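Local atomic coordinates of Lmo1340 protein (Listeria monocytogenes, PDB entry 4NLM), a protein that is of unknown function but is probably a surface lipoprotein built as a beta-propeller of the YqgU-like family. Residues 68-73 against 84-89; 91-96 against 137-142; 276-281 against 326-331. One frame throughout, in Å; residues are numbered along the deposited sequence. Where two conformers were deposited one is given.

How the contacts relate
Contact 1 lies toward the rim of the propeller, its centre about 21 Å from the centre of the chain, whereas the centres of contacts 2 and 3 lie about 9 and 10 Å from it. Contact 1 joins two neighbouring strands of one blade by backbone bonds. Contact 2 joins inner strands of successive blades through a glutamine and waters, and contact 3 joins a loop to strand 326-328 through a buried aspartate. All three are partly buried. Contacts 1 and 2 touch, F71 CZ of strand 68-75 meeting V94 CG2 of the next blade at 3.7 Å. Contact 3 touches neither; its nearest atoms are about 6 Å from contact 2.

Contact 1 of 3, residues 68-73 against 84-89; sequences VTYFEE and IFNTKE
Y70 and N86, a non-hydrogen-bonded pair, run side by side on one face of the sheet. CD2 of the Y70 ring meets N86 CB obliquely at 3.7 Å, and the N86 amide plane is turned 50° from the ring. Over one face of the same ring lies V68 CG1, offset toward the rim, and this methyl reaches across to N86 CB. On the other face of the sheet, F71 CD2 comes to the edge of the F85 ring, 4.3 Å from F85 CD2, while F85 O lies at the edge of the F71 ring. A phenylalanine suits position 71, since its buried ring runs on to V94.

The backbones form the antiparallel hairpin 68-75/81-87, the outer pair of a four-stranded propeller blade. T69 N gives to T87 O at 2.8 Å, T87 N returns to T69 O at 3.0 Å, and F71 N gives to F85 O at 2.9 Å. At I84 the pattern breaks into a classic beta bulge. I84 N binds F71 O at 2.9 Å, and F85 N adds a weak bond to the same oxygen. The extra residue leaves I84 CD1 lying against the backbone between E72 and E73.

Beyond the strand end T87 OG1 accepts from E89 N, an ST turn, and E89 makes a salt bridge to R117 and a hydrogen bond to S107. One water takes the T69 hydroxyl at 2.7 Å and donates to T87 O and E89 O. The K88 chain passes V68 CG2 with CG and CE, and the bend at chi4 (-70°) turns NZ toward the same methyl. The threonine hydroxyls thus serve the turn, and the hairpin is held chiefly by backbone bonds, its T69 and F71 face packing against strand 90-96 of the next blade.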
loop_
_atom_site.group_PDB
_atom_site.type_symbol
_atom_site.label_atom_id
_atom_site.label_comp_id
_atom_site.label_asym_id
_atom_site.label_seq_id
_atom_site.Cartn_x
_atom_site.Cartn_y
_atom_site.Cartn_z
ATOM N N VAL A 68 11.186 14.610 17.994
ATOM C CA VAL A 68 11.340 14.963 16.615
ATOM C C VAL A 68 11.349 13.700 15.748
ATOM O O VAL A 68 12.105 12.766 16.031
ATOM C CB VAL A 68 12.663 15.710 16.389
ATOM C CG1 VAL A 68 12.799 16.085 14.926
ATOM C CG2 VAL A 68 12.722 16.977 17.238
ATOM N N THR A 69 10.479 13.657 14.737
ATOM C CA THR A 69 10.479 12.564 13.783
ATOM C C THR A 69 11.384 12.969 12.647
ATOM O O THR A 69 11.246 14.067 12.078
ATOM C CB THR A 69 9.070 12.253 13.274
ATOM O OG1 THR A 69 8.250 11.783 14.340
ATOM C CG2 THR A 69 9.106 11.193 12.205
ATOM N N TYR A 70 12.278 12.053 12.297
ATOM C CA TYR A 70 13.212 12.231 11.212
ATOM C C TYR A 70 12.921 11.294 10.052
ATOM O O TYR A 70 12.678 10.110 10.244
ATOM C CB TYR A 70 14.659 11.991 11.677
ATOM C CG TYR A 70 15.110 12.951 12.745
ATOM C CD1 TYR A 70 14.927 12.666 14.087
ATOM C CD2 TYR A 70 15.721 14.140 12.418
ATOM C CE1 TYR A 70 15.333 13.540 15.072
ATOM C CE2 TYR A 70 16.115 15.036 13.408
ATOM C CZ TYR A 70 15.929 14.720 14.729
ATOM O OH TYR A 70 16.316 15.616 15.709
ATOM N N PHE A 71 12.971 11.840 8.839
ATOM C CA PHE A 71 12.853 11.071 7.600
ATOM C C PHE A 71 14.183 11.153 6.879
ATOM O O PHE A 71 14.711 12.236 6.655
ATOM C CB PHE A 71 11.704 11.594 6.726
ATOM C CG PHE A 71 10.375 11.374 7.354
ATOM C CD1 PHE A 71 9.759 10.156 7.249
ATOM C CD2 PHE A 71 9.747 12.372 8.065
ATOM C CE1 PHE A 71 8.552 9.917 7.827
ATOM C CE2 PHE A 71 8.526 12.138 8.669
ATOM C CZ PHE A 71 7.928 10.912 8.557
ATOM N N GLU A 72 14.716 9.981 6.546
ATOM C CA GLU A 72 15.995 9.866 5.870
ATOM C C GLU A 72 15.921 8.885 4.705
ATOM O O GLU A 72 15.127 7.939 4.730
ATOM C CB GLU A 72 17.064 9.336 6.857
ATOM C CG GLU A 72 17.399 10.258 8.019
ATOM C CD GLU A 72 18.251 9.587 9.073
ATOM O OE1 GLU A 72 17.809 8.553 9.579
ATOM O OE2 GLU A 72 19.332 10.113 9.394
ATOM N N GLU A 73 16.792 9.113 3.715
ATOM C CA GLU A 73 17.031 8.091 2.699
ATOM C C GLU A 73 18.166 7.222 3.223
ATOM O O GLU A 73 19.197 7.742 3.583
ATOM C CB GLU A 73 17.378 8.720 1.367
ATOM C CG GLU A 73 17.650 7.690 0.266
ATOM C CD GLU A 73 17.742 8.304 -1.088
ATOM O OE1 GLU A 73 18.007 9.511 -1.130
ATOM O OE2 GLU A 73 17.586 7.572 -2.095
ATOM N N ILE A 84 16.099 14.066 4.904
ATOM C CA ILE A 84 15.103 14.637 4.039
ATOM C C ILE A 84 14.281 15.720 4.735
ATOM O O ILE A 84 14.229 16.850 4.298
ATOM C CB ILE A 84 14.152 13.550 3.492
ATOM C CG1 ILE A 84 14.956 12.474 2.737
ATOM C CG2 ILE A 84 13.121 14.176 2.553
ATOM C CD1 ILE A 84 14.194 11.189 2.526
ATOM N N PHE A 85 13.662 15.385 5.861
ATOM C CA PHE A 85 12.713 16.269 6.558
ATOM C C PHE A 85 12.574 15.829 7.987
ATOM O O PHE A 85 12.737 14.647 8.296
ATOM C CB PHE A 85 11.310 16.170 5.835
ATOM C CG PHE A 85 10.233 17.055 6.361
ATOM C CD1 PHE A 85 10.049 18.304 5.813
ATOM C CD2 PHE A 85 9.337 16.613 7.319
ATOM C CE1 PHE A 85 9.023 19.138 6.259
ATOM C CE2 PHE A 85 8.312 17.431 7.772
ATOM C CZ PHE A 85 8.163 18.700 7.242
ATOM N N ASN A 86 12.255 16.765 8.857
ATOM C CA ASN A 86 11.958 16.410 10.232
ATOM C C ASN A 86 10.801 17.273 10.749
ATOM O O ASN A 86 10.551 18.367 10.230
ATOM C CB ASN A 86 13.204 16.493 11.120
ATOM C CG ASN A 86 13.709 17.906 11.305
ATOM O OD1 ASN A 86 13.138 18.705 12.069
ATOM N ND2 ASN A 86 14.822 18.197 10.686
ATOM N N THR A 87 10.119 16.790 11.795
ATOM C CA THR A 87 8.980 17.503 12.343
ATOM C C THR A 87 8.687 17.074 13.755
ATOM O O THR A 87 8.963 15.937 14.146
ATOM C CB THR A 87 7.705 17.281 11.495
ATOM O OG1 THR A 87 6.625 18.054 12.015
ATOM C CG2 THR A 87 7.296 15.833 11.425
ATOM N N LYS A 88 8.113 17.993 14.533
ATOM C CA LYS A 88 7.641 17.666 15.880
ATOM C C LYS A 88 6.152 17.315 15.880
ATOM O O LYS A 88 5.593 16.955 16.916
ATOM C CB LYS A 88 7.899 18.831 16.821
ATOM C CG LYS A 88 9.380 19.043 17.053
ATOM C CD LYS A 88 9.650 20.083 18.114
ATOM C CE LYS A 88 11.089 20.014 18.599
ATOM N NZ LYS A 88 11.352 18.789 19.409
ATOM N N GLU A 89 5.498 17.444 14.731
ATOM C CA GLU A 89 4.075 17.116 14.631
ATOM C C GLU A 89 3.837 15.606 14.788
ATOM O O GLU A 89 4.730 14.812 14.520
ATOM C CB GLU A 89 3.500 17.633 13.318
ATOM C CG GLU A 89 3.595 19.138 13.180
ATOM C CD GLU A 89 2.816 19.742 12.021
ATOM O OE1 GLU A 89 1.962 19.063 11.418
ATOM O OE2 GLU A 89 3.029 20.952 11.754
HETATM O O HOH W 1 7.075 13.872 15.579
#

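Contact 2 of 3, residues 91-96 against 137-142; sequences ISEVQI and TTFYWN
Q95 reaches across to F139 and bonds its backbone, NE2 donating to F139 O at 3.1 Å with an N-H...O angle of 165°. The oxygen lies in the amide plane, yet the donor stands well above the carbonyl plane, 47° out of it, so no lone pair is met squarely. The other N-H of NE2 goes to E93 OE2 at 3.0 Å, again in the amide plane and on the anti lone pair of the carboxylate, and these two bonds fix the rotation of the amide. A glutamine suits the place because its extended chain carries a donor and an acceptor across the gap together. E93 CG lies 3.7 Å from F139 CD1, and its bent chain leaves the carboxylate within 10° of the ring plane. On the far side of Q95, W141 brings the edge of its indole, CZ3, to 3.7 Å from Q95 O.

The two strands run nearly parallel, and the axes of the short segments come to 8.5 Å at closest, too far for backbone bonding. They are the inner strands of consecutive propeller blades, set side by side around the propeller axis, as is usual for innermost strands, and two waters bridge the interval between side chain and backbone. One water accepts from F139 N at 2.9 Å and donates weakly to E93 OE2. A second accepts from W141 N at 2.8 Å and donates to Q95 OE1.

Farther out, F139 meets the Y106 ring edge-to-face, and T137 CG2 lies over one face of the F139 ring, offset toward the rim. S92 and E93 together face Y106 in a classic beta bulge, while W141 NE1 is bound to P146 O.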
loop_
_atom_site.group_PDB
_atom_site.type_symbol
_atom_site.label_atom_id
_atom_site.label_comp_id
_atom_site.label_asym_id
_atom_site.label_seq_id
_atom_site.Cartn_x
_atom_site.Cartn_y
_atom_site.Cartn_z
ATOM N N ILE A 91 2.633 12.130 13.651
ATOM C CA ILE A 91 2.548 11.554 12.311
ATOM C C ILE A 91 1.318 10.694 12.185
ATOM O O ILE A 91 1.131 9.769 12.982
ATOM C CB ILE A 91 3.787 10.654 12.005
ATOM C CG1 ILE A 91 5.123 11.355 12.332
ATOM C CG2 ILE A 91 3.767 10.190 10.569
ATOM C CD1 ILE A 91 5.360 12.639 11.581
ATOM N N SER A 92 0.488 10.981 11.206
ATOM C CA SER A 92 -0.697 10.197 10.950
ATOM C C SER A 92 -0.508 9.274 9.742
ATOM O O SER A 92 -0.894 8.113 9.794
ATOM C CB SER A 92 -1.861 11.138 10.699
ATOM O OG SER A 92 -1.968 12.073 11.769
ATOM N N GLU A 93 0.036 9.807 8.642
ATOM C CA GLU A 93 0.301 8.997 7.454
ATOM C C GLU A 93 1.501 9.546 6.698
ATOM O O GLU A 93 1.689 10.759 6.640
ATOM C CB GLU A 93 -0.912 9.001 6.500
ATOM C CG GLU A 93 -0.724 8.321 5.127
ATOM C CD GLU A 93 -0.697 6.795 5.194
ATOM O OE1 GLU A 93 -0.669 6.227 6.309
ATOM O OE2 GLU A 93 -0.689 6.149 4.117
ATOM N N VAL A 94 2.283 8.636 6.117
ATOM C CA VAL A 94 3.394 8.987 5.224
ATOM C C VAL A 94 3.297 8.094 4.022
ATOM O O VAL A 94 3.220 6.881 4.181
ATOM C CB VAL A 94 4.771 8.777 5.870
ATOM C CG1 VAL A 94 5.872 9.285 4.975
ATOM C CG2 VAL A 94 4.857 9.407 7.260
ATOM N N GLN A 95 3.315 8.672 2.845
ATOM C CA GLN A 95 3.335 7.885 1.607
ATOM C C GLN A 95 4.369 8.443 0.663
ATOM O O GLN A 95 4.661 9.644 0.658
ATOM C CB GLN A 95 1.996 7.926 0.898
ATOM C CG GLN A 95 0.905 7.130 1.555
ATOM C CD GLN A 95 -0.294 6.950 0.632
ATOM O OE1 GLN A 95 -0.198 7.118 -0.605
ATOM N NE2 GLN A 95 -1.400 6.586 1.206
ATOM N N ILE A 96 4.937 7.536 -0.112
ATOM C CA ILE A 96 5.886 7.869 -1.188
ATOM C C ILE A 96 5.108 7.968 -2.497
ATOM O O ILE A 96 4.243 7.149 -2.767
ATOM C CB ILE A 96 6.971 6.786 -1.280
ATOM C CG1 ILE A 96 7.735 6.715 0.041
ATOM C CG2 ILE A 96 7.902 7.005 -2.449
ATOM C CD1 ILE A 96 8.439 5.389 0.268
ATOM N N THR A 137 -8.034 9.475 7.943
ATOM C CA THR A 137 -8.012 9.686 6.494
ATOM C C THR A 137 -7.235 8.573 5.805
ATOM O O THR A 137 -6.173 8.145 6.274
ATOM C CB THR A 137 -7.325 11.025 6.189
ATOM O OG1 THR A 137 -7.955 12.084 6.923
ATOM C CG2 THR A 137 -7.386 11.337 4.714
ATOM N N THR A 138 -7.738 8.164 4.649
ATOM C CA THR A 138 -7.061 7.172 3.822
ATOM C C THR A 138 -6.738 7.849 2.492
ATOM O O THR A 138 -7.625 8.453 1.878
ATOM C CB THR A 138 -7.927 5.907 3.594
ATOM O OG1 THR A 138 -8.339 5.395 4.852
ATOM C CG2 THR A 138 -7.168 4.838 2.825
ATOM N N PHE A 139 -5.499 7.715 2.007
ATOM C CA PHE A 139 -5.032 8.435 0.853
ATOM C C PHE A 139 -4.755 7.557 -0.349
ATOM O O PHE A 139 -4.162 6.495 -0.183
ATOM C CB PHE A 139 -3.742 9.196 1.179
ATOM C CG PHE A 139 -3.876 10.253 2.228
ATOM C CD1 PHE A 139 -3.720 9.930 3.567
ATOM C CD2 PHE A 139 -4.133 11.570 1.894
ATOM C CE1 PHE A 139 -3.832 10.892 4.549
ATOM C CE2 PHE A 139 -4.244 12.526 2.892
ATOM C CZ PHE A 139 -4.086 12.194 4.228
ATOM N N TYR A 140 -5.083 8.031 -1.564
ATOM C CA TYR A 140 -4.895 7.312 -2.822
ATOM C C TYR A 140 -4.205 8.249 -3.789
ATOM O O TYR A 140 -4.820 9.201 -4.287
ATOM C CB TYR A 140 -6.241 6.864 -3.369
ATOM C CG TYR A 140 -6.948 5.920 -2.436
ATOM C CD1 TYR A 140 -6.705 4.568 -2.479
ATOM C CD2 TYR A 140 -7.804 6.382 -1.469
ATOM C CE1 TYR A 140 -7.325 3.688 -1.629
ATOM C CE2 TYR A 140 -8.416 5.512 -0.588
ATOM C CZ TYR A 140 -8.180 4.163 -0.696
ATOM O OH TYR A 140 -8.766 3.267 0.155
ATOM N N TRP A 141 -2.943 7.982 -4.068
ATOM C CA TRP A 141 -2.155 8.862 -4.936
ATOM C C TRP A 141 -2.310 8.399 -6.385
ATOM O O TRP A 141 -2.042 7.253 -6.675
ATOM C CB TRP A 141 -0.689 8.794 -4.527
ATOM C CG TRP A 141 0.113 10.031 -4.819
ATOM C CD1 TRP A 141 0.045 10.843 -5.903
ATOM C CD2 TRP A 141 1.097 10.596 -3.938
ATOM N NE1 TRP A 141 0.928 11.850 -5.763
ATOM C CE2 TRP A 141 1.583 11.746 -4.566
ATOM C CE3 TRP A 141 1.618 10.225 -2.675
ATOM C CZ2 TRP A 141 2.533 12.557 -3.994
ATOM C CZ3 TRP A 141 2.580 11.004 -2.137
ATOM C CH2 TRP A 141 3.001 12.177 -2.761
ATOM N N ASN A 142 -2.696 9.279 -7.303
ATOM C CA ASN A 142 -2.930 8.941 -8.702
ATOM C C ASN A 142 -1.624 8.642 -9.416
ATOM O O ASN A 142 -0.764 9.482 -9.499
ATOM C CB ASN A 142 -3.704 10.110 -9.325
ATOM C CG ASN A 142 -4.224 9.828 -10.719
ATOM O OD1 ASN A 142 -3.553 9.239 -11.561
ATOM N ND2 ASN A 142 -5.423 10.285 -10.976
HETATM O O HOH W 2 -3.683 6.090 3.507
HETATM O O HOH W 3 -1.626 5.801 -2.823
#

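Contact 3 of 3, residues 276-281 against 326-331; sequences DTNFDK and ILSYET
D276 lies against I326 at its CB and S328 at its carboxylate, with OD1 close to L327 CA. Its CB lies 4.2 Å from I326 CD1, and its CA makes a CH...O contact with I326 O. With CG anti to the backbone N (chi1 168°), the carboxylate extends between strand 326-328 and the turn of its own loop. OD1 takes two backbone donors from opposite faces of the carboxylate plane: S328 N at 2.9 Å across the contact, and N278 N, also at 2.9 Å, which closes an Asx turn. OD2 receives the S328 hydroxyl at 2.6 Å on its syn side, only 18° out of plane.

In the conformer given, N278 ND2 also donates to S328 OG at 3.1 Å, a doubtful bond because N278 takes a second conformation. Serine suits the spot, being small and able to give its hydroxyl to OD2 while its backbone N reaches OD1. Beside this, T277 OG1 touches L327 CD1 at 3.7 Å, one water joins T277 N to I326 O, and another joins D280 OD2 to E330 O. The loop thus rests on an outermost strand of the sheet that also holds 334-337, 343-346 and 352-357, while D276 pairs by its backbone with L285.

With three donors converging on a buried carboxylate, its negative charge is probably stabilised, which would favour the ionised form, and this one group ties strand 326-328 to the loop's Asx turn.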
loop_
_atom_site.group_PDB
_atom_site.type_symbol
_atom_site.label_atom_id
_atom_site.label_comp_id
_atom_site.label_asym_id
_atom_site.label_seq_id
_atom_site.Cartn_x
_atom_site.Cartn_y
_atom_site.Cartn_z
ATOM N N ASP A 276 1.817 -7.971 -2.446
ATOM C CA ASP A 276 2.601 -6.777 -2.798
ATOM C C ASP A 276 1.763 -5.864 -3.655
ATOM O O ASP A 276 1.308 -6.234 -4.739
ATOM C CB ASP A 276 3.840 -7.246 -3.557
ATOM C CG ASP A 276 4.614 -6.145 -4.241
ATOM O OD1 ASP A 276 4.627 -5.003 -3.759
ATOM O OD2 ASP A 276 5.215 -6.462 -5.297
ATOM N N THR A 277 1.504 -4.658 -3.164
ATOM C CA THR A 277 0.706 -3.701 -3.910
ATOM C C THR A 277 1.378 -3.209 -5.178
ATOM O O THR A 277 0.710 -2.706 -6.064
ATOM C CB THR A 277 0.356 -2.517 -2.996
ATOM O OG1 THR A 277 1.562 -1.939 -2.506
ATOM C CG2 THR A 277 -0.547 -2.950 -1.840
ATOM N N ASN A 278 2.680 -3.401 -5.278
ATOM C CA ASN A 278 3.423 -2.983 -6.425
ATOM C C ASN A 278 3.509 -4.108 -7.466
ATOM O O ASN A 278 4.589 -4.605 -7.771
ATOM C CB ASN A 278 4.801 -2.554 -5.954
ATOM C CG ASN A 278 5.527 -1.720 -6.979
ATOM O OD1 ASN A 278 5.082 -0.608 -7.362
ATOM N ND2 ASN A 278 6.666 -2.227 -7.420
ATOM N N PHE A 279 2.360 -4.579 -7.933
ATOM C CA PHE A 279 2.309 -5.654 -8.917
ATOM C C PHE A 279 2.205 -5.130 -10.340
ATOM O O PHE A 279 1.903 -3.953 -10.577
ATOM C CB PHE A 279 1.156 -6.630 -8.596
ATOM C CG PHE A 279 -0.216 -6.010 -8.605
ATOM C CD1 PHE A 279 -0.912 -5.830 -9.804
ATOM C CD2 PHE A 279 -0.822 -5.585 -7.440
ATOM C CE1 PHE A 279 -2.180 -5.294 -9.791
ATOM C CE2 PHE A 279 -2.067 -5.010 -7.460
ATOM C CZ PHE A 279 -2.741 -4.859 -8.634
ATOM N N ASP A 280 2.484 -6.028 -11.282
ATOM C CA ASP A 280 2.369 -5.703 -12.678
ATOM C C ASP A 280 1.980 -6.957 -13.476
ATOM O O ASP A 280 1.766 -8.019 -12.912
ATOM C CB ASP A 280 3.640 -5.009 -13.177
ATOM C CG ASP A 280 4.870 -5.885 -13.092
ATOM O OD1 ASP A 280 4.783 -7.072 -13.420
ATOM O OD2 ASP A 280 5.946 -5.370 -12.730
ATOM N N LYS A 281 1.916 -6.832 -14.795
ATOM C CA LYS A 281 1.475 -7.925 -15.649
ATOM C C LYS A 281 2.321 -9.188 -15.517
ATOM O O LYS A 281 1.861 -10.260 -15.878
ATOM C CB LYS A 281 1.523 -7.493 -17.109
ATOM C CG LYS A 281 2.942 -7.262 -17.584
ATOM C CD LYS A 281 2.945 -6.827 -19.048
ATOM C CE LYS A 281 4.338 -6.464 -19.558
ATOM N NZ LYS A 281 4.374 -6.148 -21.013
ATOM N N ILE A 326 4.405 -6.929 2.480
ATOM C CA ILE A 326 5.468 -7.017 1.466
ATOM C C ILE A 326 5.316 -5.892 0.451
ATOM O O ILE A 326 4.220 -5.528 0.121
ATOM C CB ILE A 326 5.518 -8.374 0.770
ATOM C CG1 ILE A 326 4.117 -8.844 0.342
ATOM C CG2 ILE A 326 6.228 -9.395 1.654
ATOM C CD1 ILE A 326 4.131 -10.096 -0.547
ATOM N N LEU A 327 6.453 -5.391 -0.012
ATOM C CA LEU A 327 6.432 -4.290 -1.006
ATOM C C LEU A 327 7.669 -4.409 -1.879
ATOM O O LEU A 327 8.814 -4.295 -1.428
ATOM C CB LEU A 327 6.437 -2.947 -0.282
ATOM C CG LEU A 327 6.448 -1.747 -1.234
ATOM C CD1 LEU A 327 5.197 -1.651 -2.077
ATOM C CD2 LEU A 327 6.642 -0.480 -0.412
ATOM N N SER A 328 7.434 -4.511 -3.183
ATOM C CA SER A 328 8.510 -4.529 -4.146
ATOM C C SER A 328 8.794 -3.140 -4.687
ATOM O O SER A 328 8.084 -2.186 -4.430
ATOM C CB SER A 328 8.194 -5.483 -5.300
ATOM O OG SER A 328 7.173 -4.976 -6.133
ATOM N N TYR A 329 9.889 -3.077 -5.432
ATOM C CA TYR A 329 10.295 -1.872 -6.144
ATOM C C TYR A 329 9.943 -2.021 -7.635
ATOM O O TYR A 329 9.544 -3.086 -8.075
ATOM C CB TYR A 329 11.788 -1.579 -5.902
ATOM C CG TYR A 329 12.254 -0.311 -6.592
ATOM C CD1 TYR A 329 11.752 0.930 -6.187
ATOM C CD2 TYR A 329 13.141 -0.351 -7.662
ATOM C CE1 TYR A 329 12.131 2.086 -6.833
ATOM C CE2 TYR A 329 13.510 0.794 -8.323
ATOM C CZ TYR A 329 13.011 2.014 -7.899
ATOM O OH TYR A 329 13.388 3.165 -8.565
ATOM N N GLU A 330 10.001 -0.928 -8.397
ATOM C CA GLU A 330 9.678 -0.929 -9.800
ATOM C C GLU A 330 10.481 -1.941 -10.571
ATOM O O GLU A 330 9.958 -2.529 -11.520
ATOM C CB GLU A 330 9.940 0.486 -10.358
ATOM C CG GLU A 330 9.606 0.726 -11.791
ATOM C CD GLU A 330 8.152 0.940 -12.041
ATOM O OE1 GLU A 330 7.396 0.939 -11.077
ATOM O OE2 GLU A 330 7.779 1.149 -13.215
ATOM N N THR A 331 11.748 -2.110 -10.204
ATOM C CA THR A 331 12.666 -3.008 -10.889
ATOM C C THR A 331 13.412 -3.898 -9.907
ATOM O O THR A 331 13.393 -3.634 -8.696
ATOM C CB THR A 331 13.721 -2.224 -11.694
ATOM O OG1 THR A 331 14.589 -1.504 -10.797
ATOM C CG2 THR A 331 13.047 -1.269 -12.687
HETATM O O HOH W 4 2.425 -3.645 -0.475
HETATM O O HOH W 5 7.147 -3.256 -11.610
#